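PDB 2ACA: putative adenylate cyclase from Vibrio parahaemolyticus, which is of uncertain function but, as a CYTH-domain protein resembling class IV adenylate cyclases, may make cyclic AMP from ATP or act on another phosphorylated substrate. Local coordinates for residues 41-47 with 63-69; 52-56 with 105-109; 71-75 with 87-91. All blocks are in the same frame, centred on the assembly; numbering follows the deposited sequence.

Contact 1: residues 41-47 with 63-69; sequences NQESDWF and VLREIQP. With PO4 (phosphate ion), chain D.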
# COMPACT_ATOMS: atom_id res chain seq x y z
N ASN A 41 17.88 4.57 -12.82
CA ASN A 41 17.24 3.38 -12.27
C ASN A 41 16.29 2.85 -13.33
O ASN A 41 15.96 3.55 -14.28
CB ASN A 41 16.40 3.69 -11.02
CG ASN A 41 17.23 3.79 -9.76
OD1 ASN A 41 16.73 3.52 -8.67
ND2 ASN A 41 18.48 4.21 -9.89
N GLN A 42 15.86 1.61 -13.17
CA GLN A 42 14.89 1.04 -14.09
C GLN A 42 13.53 1.19 -13.41
O GLN A 42 13.37 0.81 -12.25
CB GLN A 42 15.17 -0.44 -14.35
CG GLN A 42 14.25 -1.03 -15.40
CD GLN A 42 14.32 -2.55 -15.47
OE1 GLN A 42 13.96 -3.24 -14.51
NE2 GLN A 42 14.78 -3.07 -16.60
N GLU A 43 12.57 1.77 -14.11
CA GLU A 43 11.24 1.90 -13.53
C GLU A 43 10.26 1.02 -14.26
O GLU A 43 10.14 1.09 -15.48
CB GLU A 43 10.73 3.34 -13.57
CG GLU A 43 9.31 3.45 -12.98
CD GLU A 43 8.71 4.84 -13.06
OE1 GLU A 43 9.26 5.77 -12.42
OE2 GLU A 43 7.70 5.01 -13.76
N SER A 44 9.57 0.17 -13.50
CA SER A 44 8.57 -0.72 -14.06
C SER A 44 7.21 -0.24 -13.58
O SER A 44 7.05 0.14 -12.42
CB SER A 44 8.78 -2.15 -13.57
OG SER A 44 10.07 -2.62 -13.93
N ASP A 45 6.24 -0.21 -14.48
CA ASP A 45 4.90 0.20 -14.13
C ASP A 45 3.90 -0.86 -14.57
O ASP A 45 4.00 -1.43 -15.66
CB ASP A 45 4.55 1.55 -14.77
CG ASP A 45 5.37 2.70 -14.20
OD1 ASP A 45 6.51 2.91 -14.66
OD2 ASP A 45 4.87 3.39 -13.27
N TRP A 46 2.94 -1.13 -13.69
CA TRP A 46 1.89 -2.09 -13.94
C TRP A 46 0.58 -1.34 -13.80
O TRP A 46 0.25 -0.90 -12.70
CB TRP A 46 1.94 -3.21 -12.91
CG TRP A 46 3.08 -4.15 -13.05
CD1 TRP A 46 3.10 -5.31 -13.76
CD2 TRP A 46 4.37 -4.03 -12.43
NE1 TRP A 46 4.31 -5.94 -13.61
CE2 TRP A 46 5.12 -5.18 -12.81
CE3 TRP A 46 4.97 -3.08 -11.60
CZ2 TRP A 46 6.43 -5.39 -12.38
CZ3 TRP A 46 6.28 -3.29 -11.17
CH2 TRP A 46 6.99 -4.45 -11.56
N PHE A 47 -0.15 -1.18 -14.90
CA PHE A 47 -1.43 -0.49 -14.86
C PHE A 47 -2.55 -1.51 -14.65
O PHE A 47 -2.57 -2.56 -15.29
CB PHE A 47 -1.68 0.29 -16.15
CG PHE A 47 -0.69 1.38 -16.40
CD1 PHE A 47 0.66 1.08 -16.63
CD2 PHE A 47 -1.08 2.72 -16.39
CE1 PHE A 47 1.59 2.10 -16.83
CE2 PHE A 47 -0.16 3.74 -16.59
CZ PHE A 47 1.18 3.43 -16.81
N VAL A 63 -1.99 2.37 -10.65
CA VAL A 63 -0.67 1.86 -10.98
C VAL A 63 0.18 1.36 -9.82
O VAL A 63 0.18 1.95 -8.74
CB VAL A 63 0.16 2.98 -11.71
CG1 VAL A 63 1.58 2.50 -12.01
CG2 VAL A 63 -0.56 3.39 -13.00
N LEU A 64 0.88 0.25 -10.04
CA LEU A 64 1.82 -0.26 -9.07
C LEU A 64 3.14 0.09 -9.75
O LEU A 64 3.30 -0.14 -10.96
CB LEU A 64 1.65 -1.77 -8.86
CG LEU A 64 0.45 -2.15 -7.97
CD1 LEU A 64 0.45 -3.64 -7.67
CD2 LEU A 64 0.52 -1.37 -6.66
N ARG A 65 4.08 0.66 -9.01
CA ARG A 65 5.36 1.06 -9.61
C ARG A 65 6.54 0.72 -8.75
O ARG A 65 6.51 0.91 -7.54
CB ARG A 65 5.34 2.58 -9.89
CG ARG A 65 6.70 3.21 -10.19
CD ARG A 65 6.58 4.74 -10.37
NE ARG A 65 5.65 5.09 -11.44
CZ ARG A 65 5.24 6.33 -11.70
NH1 ARG A 65 5.68 7.35 -10.97
NH2 ARG A 65 4.39 6.56 -12.69
N GLU A 66 7.59 0.20 -9.39
CA GLU A 66 8.81 -0.18 -8.69
C GLU A 66 10.01 0.42 -9.42
O GLU A 66 10.12 0.34 -10.64
CB GLU A 66 8.96 -1.70 -8.64
CG GLU A 66 10.29 -2.17 -8.07
CD GLU A 66 10.35 -3.68 -7.88
OE1 GLU A 66 10.09 -4.42 -8.86
OE2 GLU A 66 10.67 -4.13 -6.77
N ILE A 67 10.90 1.03 -8.65
CA ILE A 67 12.09 1.66 -9.17
C ILE A 67 13.30 0.98 -8.54
O ILE A 67 13.44 0.98 -7.32
CB ILE A 67 12.10 3.18 -8.84
CG1 ILE A 67 10.86 3.85 -9.46
CG2 ILE A 67 13.37 3.83 -9.37
CD1 ILE A 67 10.68 5.30 -9.08
N GLN A 68 14.14 0.39 -9.38
CA GLN A 68 15.33 -0.30 -8.90
C GLN A 68 16.59 0.28 -9.54
O GLN A 68 16.55 0.74 -10.67
CB GLN A 68 15.23 -1.79 -9.21
CG GLN A 68 14.52 -2.57 -8.11
CD GLN A 68 14.00 -3.92 -8.57
OE1 GLN A 68 13.66 -4.78 -7.76
NE2 GLN A 68 13.93 -4.10 -9.88
N PRO A 69 17.72 0.22 -8.82
CA PRO A 69 17.86 -0.37 -7.48
C PRO A 69 17.52 0.50 -6.27
O PRO A 69 17.82 0.13 -5.14
CB PRO A 69 19.32 -0.81 -7.46
CG PRO A 69 19.99 0.28 -8.25
CD PRO A 69 19.04 0.48 -9.42
P PO4 D . 4.93 10.27 -13.42
O1 PO4 D . 4.68 9.44 -14.63
O2 PO4 D . 4.30 11.60 -13.58
O3 PO4 D . 6.40 10.44 -13.23
O4 PO4 D . 4.36 9.59 -12.23
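Strands 41-47 and 63-68 run antiparallel, their axes 4.7 Å apart at an angle of 167°. The hydrogen-bonded pairs Gln42-Gln68, Ser44-Glu66 and Trp46-Leu64 each exchange two N-H...O bonds, such as Ser44 N to Glu66 O at 2.9 Å, while Glu43-Ile67, Asp45-Arg65 and Phe47-Val63 are non-hydrogen-bonded pairs whose side chains share the other face. On that face Arg65 is the meeting point of a salt-bridge network. Arg65 NE points straight at Asp45 OD2 (2.6 Å, 165° at the hydrogen), in the guanidinium plane and on the syn lone pair. Glu43 OE2 instead sits over a guanidinium face, 3.1 Å from Arg65 NE, an attraction of charges alone; Glu43 OE1 pairs with Arg115. CYTH proteins line the tunnel of their antiparallel barrel with acidic and basic side chains, consistent with this cluster. A phosphate ion, probably from the crystallisation liquor, occupies the guanidinium edge, with O4 2.9 Å from Arg65 NH1 and also bonded to NH2. Arg65 bends at chi3 (-58°), which brings NE within reach of both acids. Val63 CG2 rides over one face of the Phe47 ring, 3.8 Å from its centroid. On the opposite face of the sheet the Trp46 ring turns its edge to Leu64 O and Glu66 CB.

Contact 2: residues 52-56 with 105-109; sequences QRTLT and YEVIQ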
# COMPACT_ATOMS: atom_id res chain seq x y z
N GLN A 52 -14.36 -4.67 -17.31
CA GLN A 52 -15.03 -3.72 -18.20
C GLN A 52 -14.28 -2.40 -18.32
O GLN A 52 -14.77 -1.45 -18.94
CB GLN A 52 -16.48 -3.46 -17.76
CG GLN A 52 -16.65 -2.93 -16.36
CD GLN A 52 -16.91 -4.03 -15.35
OE1 GLN A 52 -17.91 -4.73 -15.43
NE2 GLN A 52 -15.99 -4.19 -14.40
N ARG A 53 -13.09 -2.33 -17.74
CA ARG A 53 -12.25 -1.14 -17.81
C ARG A 53 -12.92 0.09 -17.20
O ARG A 53 -12.88 1.18 -17.75
CB ARG A 53 -11.89 -0.86 -19.27
CG ARG A 53 -11.13 -2.00 -19.94
CD ARG A 53 -9.74 -2.16 -19.33
NE ARG A 53 -8.94 -3.16 -20.02
CZ ARG A 53 -9.05 -4.48 -19.84
NH1 ARG A 53 -9.94 -4.96 -18.99
NH2 ARG A 53 -8.25 -5.30 -20.51
N THR A 54 -13.52 -0.12 -16.03
CA THR A 54 -14.24 0.91 -15.29
C THR A 54 -13.42 2.16 -14.94
O THR A 54 -13.88 3.29 -15.11
CB THR A 54 -14.82 0.30 -14.00
OG1 THR A 54 -15.72 -0.75 -14.37
CG2 THR A 54 -15.55 1.35 -13.16
N LEU A 55 -12.20 1.96 -14.45
CA LEU A 55 -11.35 3.08 -14.11
C LEU A 55 -11.00 3.91 -15.36
O LEU A 55 -10.99 5.14 -15.31
CB LEU A 55 -10.07 2.57 -13.43
CG LEU A 55 -10.33 1.93 -12.07
CD1 LEU A 55 -9.05 1.35 -11.53
CD2 LEU A 55 -10.91 2.97 -11.12
N THR A 56 -10.72 3.23 -16.47
CA THR A 56 -10.37 3.92 -17.70
C THR A 56 -11.54 4.75 -18.24
O THR A 56 -11.34 5.85 -18.76
CB THR A 56 -9.89 2.93 -18.78
OG1 THR A 56 -8.79 2.16 -18.26
CG2 THR A 56 -9.41 3.67 -20.02
N TYR A 105 -9.08 -6.78 -9.98
CA TYR A 105 -8.34 -6.00 -10.97
C TYR A 105 -7.36 -6.87 -11.78
O TYR A 105 -6.90 -7.89 -11.30
CB TYR A 105 -7.56 -4.88 -10.28
CG TYR A 105 -8.46 -3.80 -9.71
CD1 TYR A 105 -8.98 -2.80 -10.53
CD2 TYR A 105 -8.80 -3.80 -8.35
CE1 TYR A 105 -9.82 -1.81 -10.01
CE2 TYR A 105 -9.64 -2.81 -7.83
CZ TYR A 105 -10.15 -1.82 -8.66
OH TYR A 105 -10.97 -0.83 -8.16
N GLU A 106 -7.06 -6.43 -13.00
CA GLU A 106 -6.12 -7.15 -13.86
C GLU A 106 -5.16 -6.17 -14.56
O GLU A 106 -5.52 -5.04 -14.86
CB GLU A 106 -6.88 -7.96 -14.91
CG GLU A 106 -7.86 -7.16 -15.75
CD GLU A 106 -8.60 -8.02 -16.77
OE1 GLU A 106 -9.02 -9.14 -16.41
OE2 GLU A 106 -8.76 -7.57 -17.92
N VAL A 107 -3.93 -6.63 -14.80
CA VAL A 107 -2.94 -5.80 -15.48
C VAL A 107 -3.41 -5.52 -16.90
O VAL A 107 -3.58 -6.45 -17.69
CB VAL A 107 -1.56 -6.49 -15.56
CG1 VAL A 107 -0.56 -5.56 -16.23
CG2 VAL A 107 -1.07 -6.86 -14.16
N ILE A 108 -3.65 -4.27 -17.23
CA ILE A 108 -4.08 -3.95 -18.58
C ILE A 108 -2.89 -3.41 -19.35
O ILE A 108 -2.99 -3.09 -20.53
CB ILE A 108 -5.21 -2.91 -18.57
CG1 ILE A 108 -4.69 -1.59 -17.98
CG2 ILE A 108 -6.38 -3.44 -17.75
CD1 ILE A 108 -5.73 -0.50 -17.92
N GLN A 109 -1.75 -3.34 -18.67
CA GLN A 109 -0.54 -2.82 -19.29
C GLN A 109 0.63 -2.80 -18.31
O GLN A 109 0.47 -2.52 -17.11
CB GLN A 109 -0.80 -1.41 -19.83
CG GLN A 109 0.42 -0.67 -20.30
CD GLN A 109 0.08 0.71 -20.85
OE1 GLN A 109 -0.38 0.84 -21.99
NE2 GLN A 109 0.29 1.74 -20.03
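Arg53 reaches across to 105-109 with its guanidinium group and touches two residues there, Glu106 and Ile108. It holds the N-cap position of the short helix 54-57, and Ile108 with Gln109 forms a classic beta bulge opposite Phe47, so the contact sets a helix start against a bulged strand at one end of the antiparallel CYTH sheet. Ile108 CG2 presses on one face of the guanidinium, 3.4 Å from Arg53 NE and displaced toward the rim. The salt bridge to Glu106 is less direct: Arg53 NH1 lies 3.1 Å from Glu106 OE2, but the hydrogen angle is 136° and the nitrogen approaches from above the carboxylate plane, the two flat groups standing 69° apart. Arg53, bent at chi2 (-67°), crosses Glu106 at about a right angle. Beside this pair, Leu55 CD1 meets Tyr105 CE1 at 3.6 Å.

Farther out, Arg53 NH1 also makes a weak hydrogen bond to Thr50 O. Tyr105 packs on Met103 of the second subunit as well as on Leu62, which it shares with Leu55. Asp49 ties the helix to the end of strand 35-49, which in turn bonds through its backbone to Glu106. In the first turn of the helix, Asp49 OD1 accepts from Leu55 N while Asp49 OD2 is bonded to Thr56 OG1.

Contact 3: residues 71-75 with 87-91; sequences GIKLW and ATNIT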
# COMPACT_ATOMS: atom_id res chain seq x y z
N GLY A 71 14.81 0.91 -4.93
CA GLY A 71 13.90 0.16 -4.09
C GLY A 71 12.66 0.96 -3.72
O GLY A 71 12.08 0.75 -2.66
N ILE A 72 12.27 1.88 -4.59
CA ILE A 72 11.09 2.70 -4.35
C ILE A 72 9.92 1.96 -4.97
O ILE A 72 9.99 1.56 -6.14
CB ILE A 72 11.24 4.11 -4.99
CG1 ILE A 72 12.29 4.91 -4.21
CG2 ILE A 72 9.92 4.85 -4.98
CD1 ILE A 72 12.62 6.26 -4.83
N LYS A 73 8.86 1.78 -4.19
CA LYS A 73 7.69 1.05 -4.65
C LYS A 73 6.44 1.84 -4.29
O LYS A 73 6.24 2.20 -3.13
CB LYS A 73 7.67 -0.34 -4.02
CG LYS A 73 8.87 -1.17 -4.45
CD LYS A 73 9.02 -2.50 -3.72
CE LYS A 73 9.46 -2.31 -2.29
NZ LYS A 73 9.98 -3.60 -1.72
N LEU A 74 5.60 2.10 -5.28
CA LEU A 74 4.42 2.90 -5.05
C LEU A 74 3.12 2.32 -5.55
O LEU A 74 3.09 1.53 -6.48
CB LEU A 74 4.60 4.28 -5.68
CG LEU A 74 5.81 5.12 -5.23
CD1 LEU A 74 6.30 5.98 -6.39
CD2 LEU A 74 5.42 6.00 -4.04
N TRP A 75 2.04 2.75 -4.91
CA TRP A 75 0.69 2.38 -5.28
C TRP A 75 0.17 3.76 -5.69
O TRP A 75 0.18 4.69 -4.88
CB TRP A 75 -0.04 1.78 -4.07
CG TRP A 75 -1.52 1.74 -4.16
CD1 TRP A 75 -2.28 1.81 -5.29
CD2 TRP A 75 -2.43 1.64 -3.07
NE1 TRP A 75 -3.61 1.75 -4.97
CE2 TRP A 75 -3.74 1.65 -3.61
CE3 TRP A 75 -2.27 1.54 -1.67
CZ2 TRP A 75 -4.88 1.56 -2.81
CZ3 TRP A 75 -3.41 1.45 -0.88
CH2 TRP A 75 -4.70 1.46 -1.45
N ALA A 87 -0.83 8.85 -3.99
CA ALA A 87 0.07 7.73 -3.90
C ALA A 87 0.48 7.46 -2.47
O ALA A 87 0.22 8.25 -1.57
CB ALA A 87 1.31 8.01 -4.71
N THR A 88 1.13 6.33 -2.28
CA THR A 88 1.67 5.96 -0.99
C THR A 88 2.71 4.90 -1.27
O THR A 88 2.54 4.09 -2.17
CB THR A 88 0.61 5.37 -0.04
OG1 THR A 88 1.23 5.03 1.21
CG2 THR A 88 -0.01 4.11 -0.62
N ASN A 89 3.79 4.93 -0.51
CA ASN A 89 4.83 3.93 -0.67
C ASN A 89 4.30 2.62 -0.07
O ASN A 89 3.48 2.63 0.86
CB ASN A 89 6.11 4.38 0.05
CG ASN A 89 6.79 5.55 -0.64
OD1 ASN A 89 7.61 5.37 -1.53
ND2 ASN A 89 6.43 6.77 -0.24
N ILE A 90 4.75 1.50 -0.63
CA ILE A 90 4.36 0.17 -0.15
C ILE A 90 5.65 -0.62 -0.02
O ILE A 90 6.61 -0.37 -0.76
CB ILE A 90 3.40 -0.55 -1.15
CG1 ILE A 90 4.03 -0.61 -2.55
CG2 ILE A 90 2.05 0.19 -1.23
CD1 ILE A 90 3.17 -1.36 -3.58
N THR A 91 5.69 -1.57 0.92
CA THR A 91 6.89 -2.37 1.12
C THR A 91 6.90 -3.69 0.35
O THR A 91 7.97 -4.20 0.02
CB THR A 91 7.09 -2.67 2.62
OG1 THR A 91 5.92 -3.30 3.14
CG2 THR A 91 7.36 -1.38 3.39
O HOH W 1 9.39 3.13 -1.41
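Trp75 and Thr88 form the close end of this contact, an antiparallel hydrogen-bonded pair in which Trp75 N gives to Thr88 O (3.1 Å) and Thr88 N gives back to Trp75 O. Their side chains lie on the same face: Thr88 CG2 comes within 3.6 Å of Trp75 CE3, and Ile90 CG2 packs on Trp75 CB at 3.9 Å. With CG1 held between its backbone N and carbonyl carbon (chi1 55°), Ile90 sends that branch along the Lys73 carbonyl and the other toward the tryptophan. The same face meets the second subunit, where Trp75 stacks on its counterpart and Thr88 OG1 bonds to Lys92 N of that chain.

Toward Gly71 the strands part, and the bonding becomes less regular. Ile90 N still reaches Lys73 O at 3.0 Å, though from above the carbonyl plane. On this looser side a water donates to Asn89 OD1 and accepts from Lys73 N. Asn89 lies alongside Leu74 on the opposite face from Trp75, its OD1 3.4 Å from Leu74 CD2. Lys73 bends at chi3 (-72°) to bring NZ 2.7 Å from Thr91 O, gripping this exposed residue just after the strand has ended. The two antiparallel strands, their directions 142° apart, make a beta hairpin at the edge of the CYTH sheet; 85-89, one of the two outermost strands within the chain, carries part of the subunit interface.

How the contacts relate
All three contacts reach one antiparallel sheet; contact 2 sets a helix against strand 106-120. Contacts 1 and 3 are neighbours, their centres about 9 Å apart: strand 61-68 leads into strand 72-78, and Arg65 O lies 2.7 Å from Leu74 N, a probable hydrogen bond. The centre of contact 2 is about 18 Å from that of contact 1 and about 20 Å from that of contact 3. It joins contact 1 at Phe47, whose N is 2.7 Å from Gln109 O. Contact 3 is nested in the loop closed by contact 2, and both meet the second subunit. The phosphate is held by Arg65 of contact 1, probably on the face that in CYTH relatives lines the substrate tunnel.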